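Local atomic coordinates of endoglucanase, family GH5 (Zobellia galactanivorans, PDB entry 6GL2), a protein that probably hydrolyses hemicelluloses such as mixed-linked glucan, as a family GH5 glycoside hydrolase built on a TIM barrel. Residues A[61-66]-A[273-278]; A[307-312]-A[319-324]; A[317-320]-A[325-328]. One frame throughout, in Å; residues are numbered along the deposited sequence.

Contact 1 spans the inside of the TIM barrel at the C-terminal end of its strands, where GH5 enzymes have their active site, and so probably belongs to it. Contacts 2 and 3 build the loop between the last strand, 304-307, and helix 329-336. The centres of contacts 1 and 2 are about 13 Å apart, and the two touch where Trp276 O lies 2.9 Å from Trp308 N, a probable hydrogen bond. Contacts 2 and 3, centres about 5 Å apart, share Phe319, Asn320 and a water; Asp309 OD2 reaches Ile318 N at 2.9 Å, also a probable bond. All three lie away from the magnesium site of Asp240, Thr242 and Asp248, empty in this model.

Contact 1. Residues A[61-66]-A[273-278]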
loop_
_atom_site.group_PDB
_atom_site.type_symbol
_atom_site.label_atom_id
_atom_site.label_comp_id
_atom_site.label_asym_id
_atom_site.label_seq_id
_atom_site.Cartn_x
_atom_site.Cartn_y
_atom_site.Cartn_z
ATOM N N THR A 61 -2.707 6.247 9.999
ATOM C CA THR A 61 -1.684 5.534 9.189
ATOM C C THR A 61 -1.336 6.367 7.965
ATOM O O THR A 61 -2.213 6.897 7.296
ATOM C CB THR A 61 -2.096 4.150 8.736
ATOM O OG1 THR A 61 -2.301 3.341 9.906
ATOM C CG2 THR A 61 -1.119 3.415 7.848
ATOM N N LEU A 62 -0.033 6.607 7.747
ATOM C CA LEU A 62 0.524 7.106 6.535
ATOM C C LEU A 62 1.091 5.967 5.724
ATOM O O LEU A 62 1.962 5.233 6.175
ATOM C CB LEU A 62 1.645 8.103 6.785
ATOM C CG LEU A 62 2.281 8.733 5.529
ATOM C CD1 LEU A 62 1.332 9.658 4.843
ATOM C CD2 LEU A 62 3.628 9.382 5.845
ATOM N N ARG A 63 0.623 5.805 4.472
ATOM C CA ARG A 63 1.308 4.903 3.560
ATOM C C ARG A 63 2.263 5.802 2.685
ATOM O O ARG A 63 1.840 6.838 2.174
ATOM C CB ARG A 63 0.355 4.089 2.665
ATOM C CG ARG A 63 1.061 3.132 1.699
ATOM C CD ARG A 63 0.128 2.047 1.258
ATOM N NE ARG A 63 0.665 1.105 0.263
ATOM C CZ ARG A 63 0.519 1.245 -1.065
ATOM N NH1 ARG A 63 -0.015 2.279 -1.588
ATOM N NH2 ARG A 63 0.867 0.232 -1.835
ATOM N N LEU A 64 3.520 5.406 2.713
ATOM C CA LEU A 64 4.646 6.125 2.123
ATOM C C LEU A 64 5.195 5.252 1.008
ATOM O O LEU A 64 6.179 4.504 1.155
ATOM C CB LEU A 64 5.708 6.360 3.247
ATOM C CG LEU A 64 6.986 7.049 2.826
ATOM C CD1 LEU A 64 6.669 8.308 2.021
ATOM C CD2 LEU A 64 7.815 7.331 4.115
ATOM N N PRO A 65 4.530 5.349 -0.169
ATOM C CA PRO A 65 5.029 4.505 -1.273
ATOM C C PRO A 65 6.338 5.090 -1.847
ATOM O O PRO A 65 6.529 6.281 -1.919
ATOM C CB PRO A 65 3.867 4.661 -2.262
ATOM C CG PRO A 65 3.244 5.972 -1.978
ATOM C CD PRO A 65 3.374 6.109 -0.522
ATOM N N VAL A 66 7.252 4.161 -2.115
ATOM C CA VAL A 66 8.565 4.637 -2.576
ATOM C C VAL A 66 8.932 3.790 -3.773
ATOM O O VAL A 66 8.903 2.553 -3.776
ATOM C CB VAL A 66 9.659 4.391 -1.491
ATOM C CG1 VAL A 66 11.029 4.850 -1.980
ATOM C CG2 VAL A 66 9.313 5.131 -0.184
ATOM N N MET A 273 -6.358 -2.641 3.272
ATOM C CA MET A 273 -6.754 -2.161 1.967
ATOM C C MET A 273 -5.899 -0.943 1.658
ATOM O O MET A 273 -6.237 0.174 1.938
ATOM C CB MET A 273 -8.215 -1.758 1.924
ATOM C CG MET A 273 -8.706 -1.493 0.532
ATOM S SD MET A 273 -8.895 -2.927 -0.497
ATOM C CE MET A 273 -10.370 -3.659 0.160
ATOM N N GLY A 274 -4.706 -1.235 1.146
ATOM C CA GLY A 274 -3.622 -0.234 1.136
ATOM C C GLY A 274 -3.831 0.820 0.064
ATOM O O GLY A 274 -3.224 1.915 0.179
ATOM N N GLU A 275 -4.747 0.607 -0.872
ATOM C CA GLU A 275 -5.248 1.623 -1.742
ATOM C C GLU A 275 -6.692 1.351 -2.077
ATOM O O GLU A 275 -7.097 0.190 -2.298
ATOM C CB GLU A 275 -4.529 1.695 -3.123
ATOM C CG GLU A 275 -3.038 1.951 -2.990
ATOM C CD GLU A 275 -2.326 1.943 -4.331
ATOM O OE1 GLU A 275 -2.951 1.992 -5.401
ATOM O OE2 GLU A 275 -1.039 1.922 -4.299
ATOM N N TRP A 276 -7.450 2.437 -2.200
ATOM C CA TRP A 276 -8.812 2.500 -2.745
ATOM C C TRP A 276 -9.122 3.962 -2.914
ATOM O O TRP A 276 -8.309 4.828 -2.534
ATOM C CB TRP A 276 -9.833 1.837 -1.794
ATOM C CG TRP A 276 -9.991 2.581 -0.538
ATOM C CD1 TRP A 276 -9.124 2.602 0.551
ATOM C CD2 TRP A 276 -11.027 3.507 -0.208
ATOM N NE1 TRP A 276 -9.581 3.463 1.504
ATOM C CE2 TRP A 276 -10.743 4.026 1.105
ATOM C CE3 TRP A 276 -12.216 3.846 -0.800
ATOM C CZ2 TRP A 276 -11.621 4.910 1.763
ATOM C CZ3 TRP A 276 -13.084 4.763 -0.180
ATOM C CH2 TRP A 276 -12.809 5.242 1.116
ATOM N N GLY A 277 -10.286 4.275 -3.491
ATOM C CA GLY A 277 -10.789 5.604 -3.638
ATOM C C GLY A 277 -11.397 5.830 -4.983
ATOM O O GLY A 277 -11.599 4.851 -5.719
ATOM N N SER A 278 -11.810 7.067 -5.235
ATOM C CA SER A 278 -12.441 7.373 -6.528
ATOM C C SER A 278 -11.827 8.579 -7.125
ATOM O O SER A 278 -11.502 9.518 -6.415
ATOM C CB SER A 278 -13.984 7.558 -6.354
ATOM O OG SER A 278 -14.232 8.598 -5.439
#
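Arg63 and Glu275, on strands 61-64 and 271-276, meet in a buried salt bridge. Arg63 NH1 donates to Glu275 OE2 over 2.9 Å, with 152° at the hydrogen. The carboxylate oxygen receives it on its anti lone pair, the side turned from OE1, while lying a little out of the guanidinium plane. The two flat groups stand 65° apart, and NH2 remains 3.5 Å from the same OE2. With CG opposite the backbone N (chi1 -180°) and the chain straight from CG to NE, Arg63 spans a gap in which its CA is 7.5 Å from that of Gly274.

These are the second and seventh strands of the eight-stranded TIM barrel, so the bridge crosses its interior. GH5 enzymes carry their nucleophile near the end of strand seven, and the place of Glu275 is consistent with that role. Further polar partners come from the strand ends and the loops that follow them: Asn26 OD1 also takes NH1, Glu148 and Asn151 hold NH2, and Tyr229 OH meets Glu275 OE1. Arg63 is thereby fixed between two carboxylates.

The other contacts are van der Waals. Arg63 CD rests 3.5 Å from Gly274 O, a carbonyl that also accepts from Asn26 ND2, and Glu275 CG passes 3.3 Å from Arg63 NH1.

Contact 2. Residues A[307-312]-A[319-324]; sequences WWDNGN and FNRNTL
Asp309 and Arg321 meet inside the loop that leads from the last barrel strand, 304-307, to helix 329-336, where the chain turns back past itself. Their side chains run alongside in opposite directions, and Arg321 NH2 makes a weak, 3.5 Å bond of a salt bridge to Asp309 OD1. The stronger partner of NH2 is Gly28 O, so the guanidinium also ties the loop to the chain after strand 24-26. Water 1 lies in the guanidinium plane, accepting from Arg321 NE at 2.8 Å and donating to Asp309 OD1 at 2.6 Å and to Phe319 O.

The same OD1 closes an Asx turn, taking Gly311 N at 2.8 Å nearly head-on. OD2 uses its syn lone pair for Phe319 N, 3.2 Å away, and also accepts from Ile318 N. CG of Asp309 is anti to the main-chain nitrogen (chi1 -175°), and the carboxylate so placed gathers backbone N-H groups from both limbs. Exchanging Asp309 for an alanine would probably leave the N-H groups of Gly311, Ile318 and Phe319 without this acceptor and Arg321 without this nearby negative charge.

Gly311 CA sits over one guanidinium face, 4.0 Å from Arg321 CZ; a side chain would be tight against this group and is disfavoured by the backbone angles of Gly311. Water 2 bridges its carbonyl to Arg321 N, and water 3 donates to Phe319 O and, weakly, to Gly311 O.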
loop_
_atom_site.group_PDB
_atom_site.type_symbol
_atom_site.label_atom_id
_atom_site.label_comp_id
_atom_site.label_asym_id
_atom_site.label_seq_id
_atom_site.Cartn_x
_atom_site.Cartn_y
_atom_site.Cartn_z
ATOM N N TRP A 307 -6.908 5.499 1.802
ATOM C CA TRP A 307 -7.262 6.221 0.608
ATOM C C TRP A 307 -6.061 6.576 -0.252
ATOM O O TRP A 307 -4.994 7.015 0.284
ATOM C CB TRP A 307 -7.968 7.536 1.009
ATOM C CG TRP A 307 -8.339 8.456 -0.109
ATOM C CD1 TRP A 307 -7.547 9.413 -0.745
ATOM C CD2 TRP A 307 -9.607 8.533 -0.801
ATOM N NE1 TRP A 307 -8.237 10.038 -1.730
ATOM C CE2 TRP A 307 -9.463 9.509 -1.855
ATOM C CE3 TRP A 307 -10.826 7.831 -0.705
ATOM C CZ2 TRP A 307 -10.503 9.879 -2.671
ATOM C CZ3 TRP A 307 -11.861 8.215 -1.540
ATOM C CH2 TRP A 307 -11.692 9.197 -2.497
ATOM N N TRP A 308 -6.094 6.370 -1.592
ATOM C CA TRP A 308 -5.078 6.804 -2.526
ATOM C C TRP A 308 -5.214 8.252 -2.846
ATOM O O TRP A 308 -6.208 8.671 -3.412
ATOM C CB TRP A 308 -5.115 5.955 -3.851
ATOM C CG TRP A 308 -4.125 6.392 -4.808
ATOM C CD1 TRP A 308 -4.300 7.022 -5.991
ATOM C CD2 TRP A 308 -2.699 6.210 -4.657
ATOM N NE1 TRP A 308 -3.117 7.325 -6.550
ATOM C CE2 TRP A 308 -2.101 6.800 -5.812
ATOM C CE3 TRP A 308 -1.897 5.605 -3.729
ATOM C CZ2 TRP A 308 -0.724 6.844 -5.973
ATOM C CZ3 TRP A 308 -0.519 5.599 -3.916
ATOM C CH2 TRP A 308 0.042 6.169 -5.055
ATOM N N ASP A 309 -4.194 9.041 -2.480
ATOM C CA ASP A 309 -4.201 10.509 -2.758
ATOM C C ASP A 309 -2.985 10.822 -3.591
ATOM O O ASP A 309 -1.859 10.548 -3.149
ATOM C CB ASP A 309 -4.187 11.291 -1.434
ATOM C CG ASP A 309 -4.305 12.779 -1.624
ATOM O OD1 ASP A 309 -3.510 13.309 -2.477
ATOM O OD2 ASP A 309 -5.103 13.505 -0.969
ATOM N N ASN A 310 -3.132 11.240 -4.846
ATOM C CA ASN A 310 -2.025 11.545 -5.690
ATOM C C ASN A 310 -1.670 12.972 -5.795
ATOM O O ASN A 310 -0.855 13.383 -6.674
ATOM C CB ASN A 310 -2.177 10.884 -7.087
ATOM C CG ASN A 310 -3.246 11.462 -7.908
ATOM O OD1 ASN A 310 -3.975 12.356 -7.494
ATOM N ND2 ASN A 310 -3.331 11.021 -9.155
ATOM N N GLY A 311 -2.299 13.807 -4.977
ATOM C CA GLY A 311 -1.971 15.240 -4.950
ATOM C C GLY A 311 -2.721 16.036 -5.929
ATOM O O GLY A 311 -2.713 17.303 -5.832
ATOM N N ASN A 312 -3.361 15.422 -6.897
ATOM C CA ASN A 312 -3.990 16.123 -8.042
ATOM C C ASN A 312 -5.492 16.186 -7.794
ATOM O O ASN A 312 -6.196 15.184 -7.736
ATOM C CB ASN A 312 -3.664 15.404 -9.353
ATOM C CG ASN A 312 -4.259 16.090 -10.527
ATOM O OD1 ASN A 312 -5.270 16.785 -10.475
ATOM N ND2 ASN A 312 -3.605 15.960 -11.685
ATOM N N PHE A 319 -6.276 16.363 -0.315
ATOM C CA PHE A 319 -5.473 17.344 0.465
ATOM C C PHE A 319 -4.664 18.190 -0.502
ATOM O O PHE A 319 -4.094 17.658 -1.440
ATOM C CB PHE A 319 -4.551 16.585 1.384
ATOM C CG PHE A 319 -3.630 17.461 2.216
ATOM C CD1 PHE A 319 -4.148 18.411 3.103
ATOM C CD2 PHE A 319 -2.284 17.420 2.072
ATOM C CE1 PHE A 319 -3.300 19.206 3.847
ATOM C CE2 PHE A 319 -1.448 18.247 2.833
ATOM C CZ PHE A 319 -1.941 19.150 3.713
ATOM N N ASN A 320 -4.627 19.526 -0.276
ATOM C CA ASN A 320 -3.849 20.394 -1.071
ATOM C C ASN A 320 -2.465 20.613 -0.422
ATOM O O ASN A 320 -2.321 21.298 0.591
ATOM C CB ASN A 320 -4.537 21.755 -1.244
ATOM C CG ASN A 320 -3.835 22.605 -2.220
ATOM O OD1 ASN A 320 -2.633 22.693 -2.306
ATOM N ND2 ASN A 320 -4.654 23.457 -2.948
ATOM N N ARG A 321 -1.459 19.945 -0.948
ATOM C CA ARG A 321 -0.090 20.015 -0.393
ATOM C C ARG A 321 0.544 21.389 -0.538
ATOM O O ARG A 321 1.454 21.667 0.290
ATOM C CB ARG A 321 0.796 18.929 -1.066
ATOM C CG ARG A 321 0.265 17.547 -0.855
ATOM C CD ARG A 321 1.096 16.499 -1.527
ATOM N NE ARG A 321 0.346 15.257 -1.622
ATOM C CZ ARG A 321 0.784 14.135 -2.233
ATOM N NH1 ARG A 321 2.043 14.003 -2.633
ATOM N NH2 ARG A 321 -0.062 13.147 -2.414
ATOM N N ASN A 322 0.076 22.165 -1.482
ATOM C CA ASN A 322 0.671 23.508 -1.688
ATOM C C ASN A 322 0.098 24.562 -0.755
ATOM O O ASN A 322 0.847 25.428 -0.306
ATOM C CB ASN A 322 0.433 23.930 -3.109
ATOM C CG ASN A 322 1.286 23.108 -4.119
ATOM O OD1 ASN A 322 0.778 22.577 -5.056
ATOM N ND2 ASN A 322 2.519 22.960 -3.789
ATOM N N THR A 323 -1.117 24.405 -0.303
ATOM C CA THR A 323 -1.728 25.398 0.572
ATOM C C THR A 323 -2.007 24.888 1.964
ATOM O O THR A 323 -2.326 25.665 2.859
ATOM C CB THR A 323 -3.065 25.829 -0.005
ATOM O OG1 THR A 323 -4.018 24.774 0.115
ATOM C CG2 THR A 323 -2.996 26.355 -1.439
ATOM N N LEU A 324 -1.829 23.582 2.207
ATOM C CA LEU A 324 -2.115 22.967 3.472
ATOM C C LEU A 324 -3.560 22.948 3.862
ATOM O O LEU A 324 -3.851 22.709 5.012
ATOM C CB LEU A 324 -1.185 23.409 4.600
ATOM C CG LEU A 324 0.294 23.402 4.278
ATOM C CD1 LEU A 324 1.122 24.086 5.398
ATOM C CD2 LEU A 324 0.795 22.030 3.935
HETATM O O HOH W 1 -2.428 15.501 -1.476
HETATM O O HOH W 2 -1.734 18.977 -3.726
HETATM O O HOH W 3 -5.092 17.524 -3.981
#

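Contact 3. Residues A[317-320]-A[325-328]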
loop_
_atom_site.group_PDB
_atom_site.type_symbol
_atom_site.label_atom_id
_atom_site.label_comp_id
_atom_site.label_asym_id
_atom_site.label_seq_id
_atom_site.Cartn_x
_atom_site.Cartn_y
_atom_site.Cartn_z
ATOM N N GLY A 317 -6.604 13.583 -5.421
ATOM C CA GLY A 317 -6.125 14.444 -4.377
ATOM C C GLY A 317 -7.279 15.069 -3.573
ATOM O O GLY A 317 -8.174 15.763 -4.142
ATOM N N ILE A 318 -7.306 14.793 -2.302
ATOM C CA ILE A 318 -8.241 15.395 -1.365
ATOM C C ILE A 318 -7.612 16.395 -0.404
ATOM O O ILE A 318 -8.309 17.274 0.123
ATOM C CB ILE A 318 -9.098 14.352 -0.603
ATOM C CG1 ILE A 318 -8.238 13.461 0.273
ATOM C CG2 ILE A 318 -9.830 13.466 -1.621
ATOM C CD1 ILE A 318 -9.065 12.551 1.162
ATOM N N PHE A 319 -6.276 16.363 -0.315
ATOM C CA PHE A 319 -5.473 17.344 0.465
ATOM C C PHE A 319 -4.664 18.190 -0.502
ATOM O O PHE A 319 -4.094 17.658 -1.440
ATOM C CB PHE A 319 -4.551 16.585 1.384
ATOM C CG PHE A 319 -3.630 17.461 2.216
ATOM C CD1 PHE A 319 -4.148 18.411 3.103
ATOM C CD2 PHE A 319 -2.284 17.420 2.072
ATOM C CE1 PHE A 319 -3.300 19.206 3.847
ATOM C CE2 PHE A 319 -1.448 18.247 2.833
ATOM C CZ PHE A 319 -1.941 19.150 3.713
ATOM N N ASN A 320 -4.627 19.526 -0.276
ATOM C CA ASN A 320 -3.849 20.394 -1.071
ATOM C C ASN A 320 -2.465 20.613 -0.422
ATOM O O ASN A 320 -2.321 21.298 0.591
ATOM C CB ASN A 320 -4.537 21.755 -1.244
ATOM C CG ASN A 320 -3.835 22.605 -2.220
ATOM O OD1 ASN A 320 -2.633 22.693 -2.306
ATOM N ND2 ASN A 320 -4.654 23.457 -2.948
ATOM N N GLU A 325 -4.463 23.210 2.946
ATOM C CA GLU A 325 -5.888 23.064 3.109
ATOM C C GLU A 325 -6.363 21.768 2.503
ATOM O O GLU A 325 -5.710 21.163 1.637
ATOM C CB GLU A 325 -6.597 24.246 2.432
ATOM C CG GLU A 325 -6.168 25.629 2.910
ATOM C CD GLU A 325 -6.625 25.960 4.265
ATOM O OE1 GLU A 325 -7.350 25.229 4.918
ATOM O OE2 GLU A 325 -6.331 27.116 4.773
ATOM N N TRP A 326 -7.540 21.300 2.878
ATOM C CA TRP A 326 -8.209 20.187 2.236
ATOM C C TRP A 326 -9.017 20.657 1.102
ATOM O O TRP A 326 -9.841 21.584 1.191
ATOM C CB TRP A 326 -9.086 19.431 3.231
ATOM C CG TRP A 326 -8.232 18.789 4.286
ATOM C CD1 TRP A 326 -7.763 19.348 5.476
ATOM C CD2 TRP A 326 -7.666 17.468 4.274
ATOM N NE1 TRP A 326 -6.920 18.516 6.117
ATOM C CE2 TRP A 326 -6.868 17.329 5.453
ATOM C CE3 TRP A 326 -7.784 16.333 3.424
ATOM C CZ2 TRP A 326 -6.150 16.212 5.727
ATOM C CZ3 TRP A 326 -7.047 15.245 3.679
ATOM C CH2 TRP A 326 -6.235 15.148 4.852
ATOM N N ASN A 327 -8.862 20.043 -0.068
ATOM C CA ASN A 327 -9.734 20.271 -1.201
ATOM C C ASN A 327 -11.115 19.686 -0.911
ATOM O O ASN A 327 -12.136 20.291 -1.205
ATOM C CB ASN A 327 -9.083 19.688 -2.489
ATOM C CG ASN A 327 -7.734 20.413 -2.868
ATOM O OD1 ASN A 327 -7.598 21.568 -2.655
ATOM N ND2 ASN A 327 -6.732 19.647 -3.225
ATOM N N TYR A 328 -11.150 18.470 -0.367
ATOM C CA TYR A 328 -12.331 17.724 -0.072
ATOM C C TYR A 328 -12.398 17.195 1.338
ATOM O O TYR A 328 -12.240 15.998 1.599
ATOM C CB TYR A 328 -12.604 16.613 -1.099
ATOM C CG TYR A 328 -12.795 17.152 -2.506
ATOM C CD1 TYR A 328 -13.929 17.916 -2.783
ATOM C CD2 TYR A 328 -11.916 16.932 -3.560
ATOM C CE1 TYR A 328 -14.148 18.422 -4.023
ATOM C CE2 TYR A 328 -12.098 17.464 -4.836
ATOM C CZ TYR A 328 -13.233 18.255 -5.063
ATOM O OH TYR A 328 -13.401 18.727 -6.357
HETATM O O HOH W 3 -5.092 17.524 -3.981
#
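Phe319 and Trp326 form a single antiparallel beta bridge, a non-hydrogen-bonded pair, where the loop before helix 329-336 doubles back. Their rings meet edge-to-face: the edge of Phe319 points at the face of Trp326, with 4.9 Å between the centroids of the six-membered rings and 53° between the planes. Phe319 CG lies anti to the main-chain nitrogen (chi1 178°), which carries CD1 over the middle of the Trp326 ring. Phe319 CB makes a CH-pi contact over the same ring, 4.0 Å from its centroid. Ile318 CG1 touches Trp326 CZ3 at 4.0 Å, and helix 48-57 packs against both aromatic side chains.

On the other side of the two paired backbones, the side chains of Asn320 and Asn327 cross obliquely, with Asn320 CB 3.4 Å from Asn327 OD1. Asn320 OD1 accepts from Thr323 N, and Asn327 ND2 donates weakly to water 3. The ring of Tyr328, N-cap of helix 329-336, turns its edge to Ile318 CG2.

Flanking the bridge, Asn320 N donates to Glu325 O at 2.7 Å. Ile318 O takes a weak bond from Asn327 N and, on a lone pair in the carbonyl plane, a nearly straight one (173°) from Tyr328 N at 3.1 Å.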